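Local coordinates for protein cytochrome P450 (Rhodococcus erythropolis, PDB 3WEC) that catalyses the N-hydroxylation of the quinoline ring of aurachin alkaloids as a heme-dependent cytochrome P450 monooxygenase, the step that gives these compounds their antibiotic activity, at residues A[66-70]-A[71-75]; A[316-319]-A[320-324]. All coordinates share one frame; numbering follows the deposited sequence.

Interaction 1 of 2, residues A[66-70]-A[71-75]; sequences KDFAN and STFFD. With AUI (3-[(2E,6E,9R)-9-hydroxy-3,7,11-trimethyldodeca-2,6,10-trien-1-yl]-2-methylquinolin-4(1H)-one), chain C.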
ATOM      1  N   LYS A  66      11.852  -5.457 -10.465  1.00 61.51           N
ATOM      2  CA  LYS A  66      10.436  -5.049 -10.477  1.00 60.25           C
ATOM      3  C   LYS A  66       9.971  -4.558 -11.842  1.00 61.73           C
ATOM      4  O   LYS A  66       8.902  -3.966 -11.957  1.00 62.36           O
ATOM      5  CB  LYS A  66      10.176  -3.962  -9.430  1.00 57.55           C
ATOM      6  CG  LYS A  66      10.255  -4.425  -7.986  1.00 55.85           C
ATOM      7  CD  LYS A  66       9.670  -3.398  -7.010  1.00 54.70           C
ATOM      8  CE  LYS A  66       8.172  -3.534  -6.856  1.00 53.63           C
ATOM      9  NZ  LYS A  66       7.675  -2.848  -5.638  1.00 53.56           N
ATOM     10  N   ASP A  67      10.788  -4.775 -12.863  1.00 63.96           N
ATOM     11  CA  ASP A  67      10.414  -4.492 -14.252  1.00 65.53           C
ATOM     12  C   ASP A  67       9.224  -5.351 -14.706  1.00 65.16           C
ATOM     13  O   ASP A  67       9.340  -6.164 -15.619  1.00 66.50           O
ATOM     14  CB  ASP A  67      11.604  -4.740 -15.171  1.00 67.85           C
ATOM     15  CG  ASP A  67      11.426  -4.114 -16.535  1.00 70.70           C
ATOM     16  OD1 ASP A  67      10.286  -3.758 -16.896  1.00 70.35           O
ATOM     17  OD2 ASP A  67      12.436  -3.961 -17.246  1.00 73.49           O
ATOM     18  N   PHE A  68       8.068  -5.145 -14.083  1.00 63.83           N
ATOM     19  CA  PHE A  68       6.915  -6.020 -14.315  1.00 63.42           C
ATOM     20  C   PHE A  68       6.262  -5.983 -15.714  1.00 64.45           C
ATOM     21  O   PHE A  68       5.748  -6.992 -16.174  1.00 64.69           O
ATOM     22  CB  PHE A  68       5.886  -5.827 -13.200  1.00 62.38           C
ATOM     23  CG  PHE A  68       6.056  -6.792 -12.057  1.00 62.48           C
ATOM     24  CD1 PHE A  68       5.383  -8.024 -12.060  1.00 62.88           C
ATOM     25  CD2 PHE A  68       6.896  -6.491 -10.995  1.00 62.42           C
ATOM     26  CE1 PHE A  68       5.534  -8.925 -11.014  1.00 63.67           C
ATOM     27  CE2 PHE A  68       7.058  -7.390  -9.949  1.00 62.99           C
ATOM     28  CZ  PHE A  68       6.378  -8.604  -9.956  1.00 63.13           C
ATOM     29  N   ALA A  69       6.305  -4.837 -16.394  1.00 65.57           N
ATOM     30  CA  ALA A  69       5.647  -4.700 -17.700  1.00 66.76           C
ATOM     31  C   ALA A  69       6.386  -5.466 -18.792  1.00 69.56           C
ATOM     32  O   ALA A  69       5.777  -5.947 -19.755  1.00 71.15           O
ATOM     33  CB  ALA A  69       5.503  -3.239 -18.068  1.00 67.69           C
ATOM     34  N   ASN A  70       7.698  -5.599 -18.635  1.00 70.20           N
ATOM     35  CA  ASN A  70       8.487  -6.365 -19.592  1.00 73.42           C
ATOM     36  C   ASN A  70       8.688  -7.827 -19.197  1.00 73.19           C
ATOM     37  O   ASN A  70       9.480  -8.527 -19.818  1.00 76.21           O
ATOM     38  CB  ASN A  70       9.814  -5.663 -19.868  1.00 75.27           C
ATOM     39  CG  ASN A  70       9.619  -4.286 -20.475  1.00 76.77           C
ATOM     40  OD1 ASN A  70       9.110  -4.150 -21.594  1.00 79.10           O
ATOM     41  ND2 ASN A  70      10.008  -3.255 -19.735  1.00 75.73           N
ATOM     42  N   SER A  71       7.953  -8.280 -18.178  1.00 70.63           N
ATOM     43  CA  SER A  71       7.964  -9.691 -17.753  1.00 70.63           C
ATOM     44  C   SER A  71       6.865 -10.485 -18.458  1.00 71.39           C
ATOM     45  O   SER A  71       5.949  -9.898 -19.019  1.00 70.92           O
ATOM     46  CB  SER A  71       7.811  -9.806 -16.236  1.00 67.69           C
ATOM     47  OG  SER A  71       6.455  -9.640 -15.844  1.00 66.41           O
ATOM     48  N   THR A  72       6.973 -11.814 -18.448  1.00 73.11           N
ATOM     49  CA  THR A  72       5.922 -12.679 -18.982  1.00 74.30           C
ATOM     50  C   THR A  72       4.776 -12.865 -17.982  1.00 71.94           C
ATOM     51  O   THR A  72       3.772 -13.502 -18.309  1.00 72.90           O
ATOM     52  CB  THR A  72       6.445 -14.088 -19.332  1.00 77.89           C
ATOM     53  OG1 THR A  72       7.209 -14.593 -18.230  1.00 77.83           O
ATOM     54  CG2 THR A  72       7.291 -14.085 -20.614  1.00 81.29           C
ATOM     55  N   PHE A  73       4.911 -12.314 -16.776  1.00 69.27           N
ATOM     56  CA  PHE A  73       3.955 -12.620 -15.712  1.00 67.63           C
ATOM     57  C   PHE A  73       2.484 -12.357 -16.043  1.00 66.42           C
ATOM     58  O   PHE A  73       1.613 -13.173 -15.700  1.00 66.14           O
ATOM     59  CB  PHE A  73       4.321 -11.932 -14.397  1.00 66.14           C
ATOM     60  CG  PHE A  73       3.282 -12.109 -13.335  1.00 65.45           C
ATOM     61  CD1 PHE A  73       2.977 -13.376 -12.855  1.00 67.29           C
ATOM     62  CD2 PHE A  73       2.582 -11.019 -12.849  1.00 63.61           C
ATOM     63  CE1 PHE A  73       1.998 -13.550 -11.898  1.00 66.94           C
ATOM     64  CE2 PHE A  73       1.608 -11.186 -11.889  1.00 64.06           C
ATOM     65  CZ  PHE A  73       1.316 -12.453 -11.415  1.00 65.50           C
ATOM     66  N   PHE A  74       2.208 -11.226 -16.686  1.00 65.31           N
ATOM     67  CA  PHE A  74       0.829 -10.848 -17.002  1.00 64.61           C
ATOM     68  C   PHE A  74       0.302 -11.655 -18.160  1.00 67.16           C
ATOM     69  O   PHE A  74      -0.866 -12.060 -18.168  1.00 67.24           O
ATOM     70  CB  PHE A  74       0.713  -9.363 -17.305  1.00 63.30           C
ATOM     71  CG  PHE A  74       1.137  -8.489 -16.162  1.00 61.41           C
ATOM     72  CD1 PHE A  74       0.443  -8.517 -14.966  1.00 59.90           C
ATOM     73  CD2 PHE A  74       2.237  -7.651 -16.282  1.00 61.65           C
ATOM     74  CE1 PHE A  74       0.836  -7.728 -13.897  1.00 58.86           C
ATOM     75  CE2 PHE A  74       2.631  -6.847 -15.223  1.00 60.18           C
ATOM     76  CZ  PHE A  74       1.935  -6.887 -14.032  1.00 58.87           C
ATOM     77  N   ASP A  75       1.167 -11.895 -19.137  1.00 69.37           N
ATOM     78  CA  ASP A  75       0.823 -12.804 -20.199  1.00 72.12           C
ATOM     79  C   ASP A  75       0.373 -14.102 -19.548  1.00 72.60           C
ATOM     80  O   ASP A  75      -0.703 -14.599 -19.860  1.00 72.96           O
ATOM     81  CB  ASP A  75       2.002 -13.021 -21.168  1.00 75.47           C
ATOM     82  CG  ASP A  75       2.353 -11.767 -21.975  1.00 75.86           C
ATOM     83  OD1 ASP A  75       1.623 -10.758 -21.888  1.00 74.99           O
ATOM     84  OD2 ASP A  75       3.371 -11.778 -22.689  1.00 78.48           O
TER
HETATM   85  O13 AUI C 502       4.818  -2.909  -5.670  1.00 35.43           O
HETATM   86  C1  AUI C 502       4.212  -2.107  -4.921  1.00 35.28           C
HETATM   87  C4  AUI C 502       4.220  -0.673  -5.264  1.00 34.20           C
HETATM   88  C5  AUI C 502       4.868  -0.219  -6.409  1.00 32.99           C
HETATM   89  C6  AUI C 502       4.849   1.139  -6.728  1.00 34.19           C
HETATM   90  C7  AUI C 502       4.145   1.998  -5.873  1.00 35.55           C
HETATM   91  C8  AUI C 502       3.472   1.585  -4.720  1.00 31.29           C
HETATM   92  C9  AUI C 502       3.466   0.245  -4.363  1.00 35.25           C
HETATM   93  N10 AUI C 502       2.786  -0.199  -3.262  1.00 32.21           N
HETATM   94  C3  AUI C 502       2.748  -1.492  -2.877  1.00 36.76           C
HETATM   95  C11 AUI C 502       1.981  -1.918  -1.635  1.00 31.93           C
HETATM   96  C2  AUI C 502       3.466  -2.529  -3.691  1.00 38.74           C
HETATM   97  C12 AUI C 502       3.410  -3.978  -3.285  1.00 35.85           C
HETATM   98  C14 AUI C 502       1.973  -4.480  -3.464  1.00 42.56           C
HETATM   99  C15 AUI C 502       1.070  -4.481  -4.480  1.00 42.98           C
HETATM  100  C26 AUI C 502       1.265  -3.890  -5.863  1.00 48.29           C
HETATM  101  C16 AUI C 502      -0.252  -5.112  -4.123  1.00 43.44           C
HETATM  102  C17 AUI C 502      -0.671  -6.357  -4.902  1.00 50.86           C
HETATM  103  C18 AUI C 502       0.094  -6.552  -6.182  1.00 49.58           C
HETATM  104  C19 AUI C 502       0.131  -7.682  -6.923  1.00 52.69           C
HETATM  105  C27 AUI C 502      -0.641  -8.941  -6.616  1.00 51.74           C
HETATM  106  C20 AUI C 502       0.959  -7.651  -8.183  1.00 49.21           C
HETATM  107  C21 AUI C 502       2.449  -7.966  -8.006  1.00 47.32           C
HETATM  108  O28 AUI C 502       3.066  -7.635  -9.244  1.00 43.45           O
HETATM  109  C22 AUI C 502       3.196  -7.159  -6.963  1.00 45.17           C
HETATM  110  C23 AUI C 502       4.027  -6.099  -7.167  1.00 47.49           C
HETATM  111  C24 AUI C 502       4.666  -5.516  -5.954  1.00 43.02           C
HETATM  112  C25 AUI C 502       4.382  -5.417  -8.479  1.00 49.35           C
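Phe-68 O takes two bonds from Ser-71. The hydroxyl, Ser-71 OG, donates to Phe-68 O at 2.8 Å, tilted moderately from the carbonyl plane. Ser-71 N reaches the same Phe-68 O at 3.2 Å, from well above that plane and on the same face. With chi1 at 79°, OG sits between its own backbone N and carbonyl carbon, where it can also accept from Phe-73 N. That bond caps the start of helix 73-81, so one hydroxyl joins the loop carbonyl to the first turn of the helix. On the outer side, Asn-70 ND2 donates to the syn side of Asp-67 OD1 at 2.9 Å.

Three aromatic rings gather beside these bonds. Phe-73 CD2 comes to the edge of the Phe-68 ring, 4.1 Å from its CE1, while Phe-74 lies crosswise, its CE2 4.0 Å from Phe-68 CB. Over one face of Phe-68 passes the prenyl tail of the bound aurachin intermediate, its hydroxyl O28 3.3 Å from Phe-68 CE1. At the quinolone end, Lys-66 bends at chi3 (85°) and NZ donates to the quinolone carbonyl O13 at 2.9 Å; NZ also hydrogen-bonds heme O1A, a propionate oxygen, linking substrate and heme.

Interaction 2 of 2, residues A[316-319]-A[320-324]; sequences ANIT and KGDAV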
ATOM      1  N   ALA A 316      15.080 -24.007  -3.295  1.00110.04           N
ATOM      2  CA  ALA A 316      14.150 -23.738  -4.388  1.00106.66           C
ATOM      3  C   ALA A 316      14.909 -23.153  -5.585  1.00106.20           C
ATOM      4  O   ALA A 316      15.857 -22.348  -5.425  1.00104.32           O
ATOM      5  CB  ALA A 316      13.049 -22.792  -3.930  1.00101.13           C
ATOM      6  N   ASN A 317      14.478 -23.568  -6.781  1.00108.01           N
ATOM      7  CA  ASN A 317      15.240 -23.321  -8.006  1.00109.52           C
ATOM      8  C   ASN A 317      14.525 -22.412  -9.006  1.00104.78           C
ATOM      9  O   ASN A 317      13.730 -22.875  -9.833  1.00106.99           O
ATOM     10  CB  ASN A 317      15.622 -24.653  -8.667  1.00116.49           C
ATOM     11  CG  ASN A 317      16.589 -25.475  -7.823  1.00121.50           C
ATOM     12  OD1 ASN A 317      17.637 -24.976  -7.394  1.00121.35           O
ATOM     13  ND2 ASN A 317      16.249 -26.754  -7.596  1.00125.72           N
ATOM     14  N   ILE A 318      14.851 -21.122  -8.944  1.00 99.11           N
ATOM     15  CA  ILE A 318      14.109 -20.089  -9.680  1.00 93.79           C
ATOM     16  C   ILE A 318      14.816 -19.652 -10.962  1.00 94.27           C
ATOM     17  O   ILE A 318      16.027 -19.435 -10.984  1.00 95.25           O
ATOM     18  CB  ILE A 318      13.746 -18.909  -8.760  1.00 87.25           C
ATOM     19  CG1 ILE A 318      12.615 -19.322  -7.813  1.00 86.09           C
ATOM     20  CG2 ILE A 318      13.269 -17.698  -9.549  1.00 84.17           C
ATOM     21  CD1 ILE A 318      13.073 -19.721  -6.425  1.00 86.46           C
ATOM     22  N   THR A 319      14.028 -19.554 -12.028  1.00 93.69           N
ATOM     23  CA  THR A 319      14.528 -19.438 -13.390  1.00 96.49           C
ATOM     24  C   THR A 319      14.365 -18.002 -13.873  1.00 91.96           C
ATOM     25  O   THR A 319      13.307 -17.414 -13.688  1.00 87.57           O
ATOM     26  CB  THR A 319      13.741 -20.384 -14.325  1.00100.50           C
ATOM     27  OG1 THR A 319      13.880 -21.745 -13.876  1.00104.95           O
ATOM     28  CG2 THR A 319      14.211 -20.260 -15.765  1.00103.96           C
ATOM     29  N   LYS A 320      15.408 -17.457 -14.501  1.00 92.91           N
ATOM     30  CA  LYS A 320      15.403 -16.094 -15.042  1.00 88.85           C
ATOM     31  C   LYS A 320      14.034 -15.693 -15.602  1.00 85.65           C
ATOM     32  O   LYS A 320      13.500 -16.351 -16.502  1.00 88.55           O
ATOM     33  CB  LYS A 320      16.463 -15.958 -16.139  1.00 93.85           C
ATOM     34  CG  LYS A 320      17.290 -14.685 -16.047  1.00 92.20           C
ATOM     35  CD  LYS A 320      17.632 -14.117 -17.417  1.00 94.95           C
ATOM     36  CE  LYS A 320      16.646 -12.998 -17.759  1.00 91.18           C
ATOM     37  NZ  LYS A 320      17.021 -12.303 -19.026  1.00 93.82           N
ATOM     38  N   GLY A 321      13.451 -14.624 -15.058  1.00 78.98           N
ATOM     39  CA  GLY A 321      12.159 -14.181 -15.546  1.00 76.56           C
ATOM     40  C   GLY A 321      10.957 -14.794 -14.833  1.00 75.51           C
ATOM     41  O   GLY A 321       9.805 -14.512 -15.201  1.00 74.61           O
ATOM     42  N   ASP A 322      11.196 -15.621 -13.817  1.00 75.77           N
ATOM     43  CA  ASP A 322      10.090 -16.113 -12.998  1.00 74.33           C
ATOM     44  C   ASP A 322       9.617 -14.980 -12.092  1.00 68.81           C
ATOM     45  O   ASP A 322      10.430 -14.188 -11.588  1.00 66.16           O
ATOM     46  CB  ASP A 322      10.503 -17.304 -12.134  1.00 76.87           C
ATOM     47  CG  ASP A 322      10.481 -18.650 -12.893  1.00 83.06           C
ATOM     48  OD1 ASP A 322      10.500 -18.684 -14.151  1.00 85.45           O
ATOM     49  OD2 ASP A 322      10.467 -19.691 -12.197  1.00 85.01           O
ATOM     50  N   ALA A 323       8.302 -14.918 -11.902  1.00 67.27           N
ATOM     51  CA  ALA A 323       7.669 -14.018 -10.937  1.00 63.06           C
ATOM     52  C   ALA A 323       7.674 -14.663  -9.552  1.00 63.11           C
ATOM     53  O   ALA A 323       7.468 -15.875  -9.414  1.00 67.32           O
ATOM     54  CB  ALA A 323       6.251 -13.713 -11.369  1.00 61.26           C
ATOM     55  N   VAL A 324       7.937 -13.852  -8.538  1.00 59.88           N
ATOM     56  CA  VAL A 324       8.015 -14.297  -7.158  1.00 59.90           C
ATOM     57  C   VAL A 324       7.126 -13.375  -6.336  1.00 57.17           C
ATOM     58  O   VAL A 324       7.272 -12.144  -6.362  1.00 54.86           O
ATOM     59  CB  VAL A 324       9.463 -14.233  -6.618  1.00 60.56           C
ATOM     60  CG1 VAL A 324       9.508 -14.511  -5.119  1.00 59.69           C
ATOM     61  CG2 VAL A 324      10.355 -15.206  -7.372  1.00 64.32           C
TER
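Thr-319 and Asp-322 close a type II beta turn: Asp-322 N donates to Thr-319 O at 2.8 Å. Gly-321 occupies the third position with a positive phi (90°), where a CB would be jammed against the carbonyl oxygen of Lys-320. The turn takes the chain from strand 317-318, half of a small hairpin with 311-312, into strand 323-326 of the main P450 beta sheet.

The inner side is the close one. Asp-322 points its CB back at the first limb, and Ile-318 CG2 meets that CB at 3.8 Å, the two side chains crossing at a slant. Ile-318 holds CG2 anti to its backbone N, which turns this methyl toward the second limb. Farther along, Val-324 CG2 lies a looser 4.4 Å from Ile-318 CG2, and both side chains also rest on Trp-47 of the adjoining strand.

The outer side is thinner. Thr-319 CG2 lies beside its own chain, 3.3 Å from Lys-320 N, and the Lys-320 side chain leads off from the turn in an exposed position; Lys-320 N is hydrogen-bonded to Asp-310 OD1.

Asp-322 OD1 stands 3.1 Å from Thr-319 O, acceptor against acceptor, so attraction between these two oxygens cannot be what places the carboxylate. The other oxygen, OD2, accepts from Trp-47 NE1, and this indole N-H probably eases the placing of a negative carboxylate beside the turn carbonyl.

Overall arrangement
From the N terminus, strand 64-65 at the edge of the main sheet runs into interaction 1, which closes the short loop leading into helix 73-81. Some 240 residues later, interaction 2 closes the turn between strand 317-318 and strand 323-326. The two neither nest nor cross: each is local, and they follow in series, yet the fold brings their centres to about 13 Å from each other. They touch where Phe-73 CD1 packs on Ala-323 CB at 3.6 Å, setting the start of the helix against the sheet. Arg-305, a heme-binding residue on neighbouring strand 303-307, lies near both: Lys-66 touches it, and Val-324 pairs with its backbone.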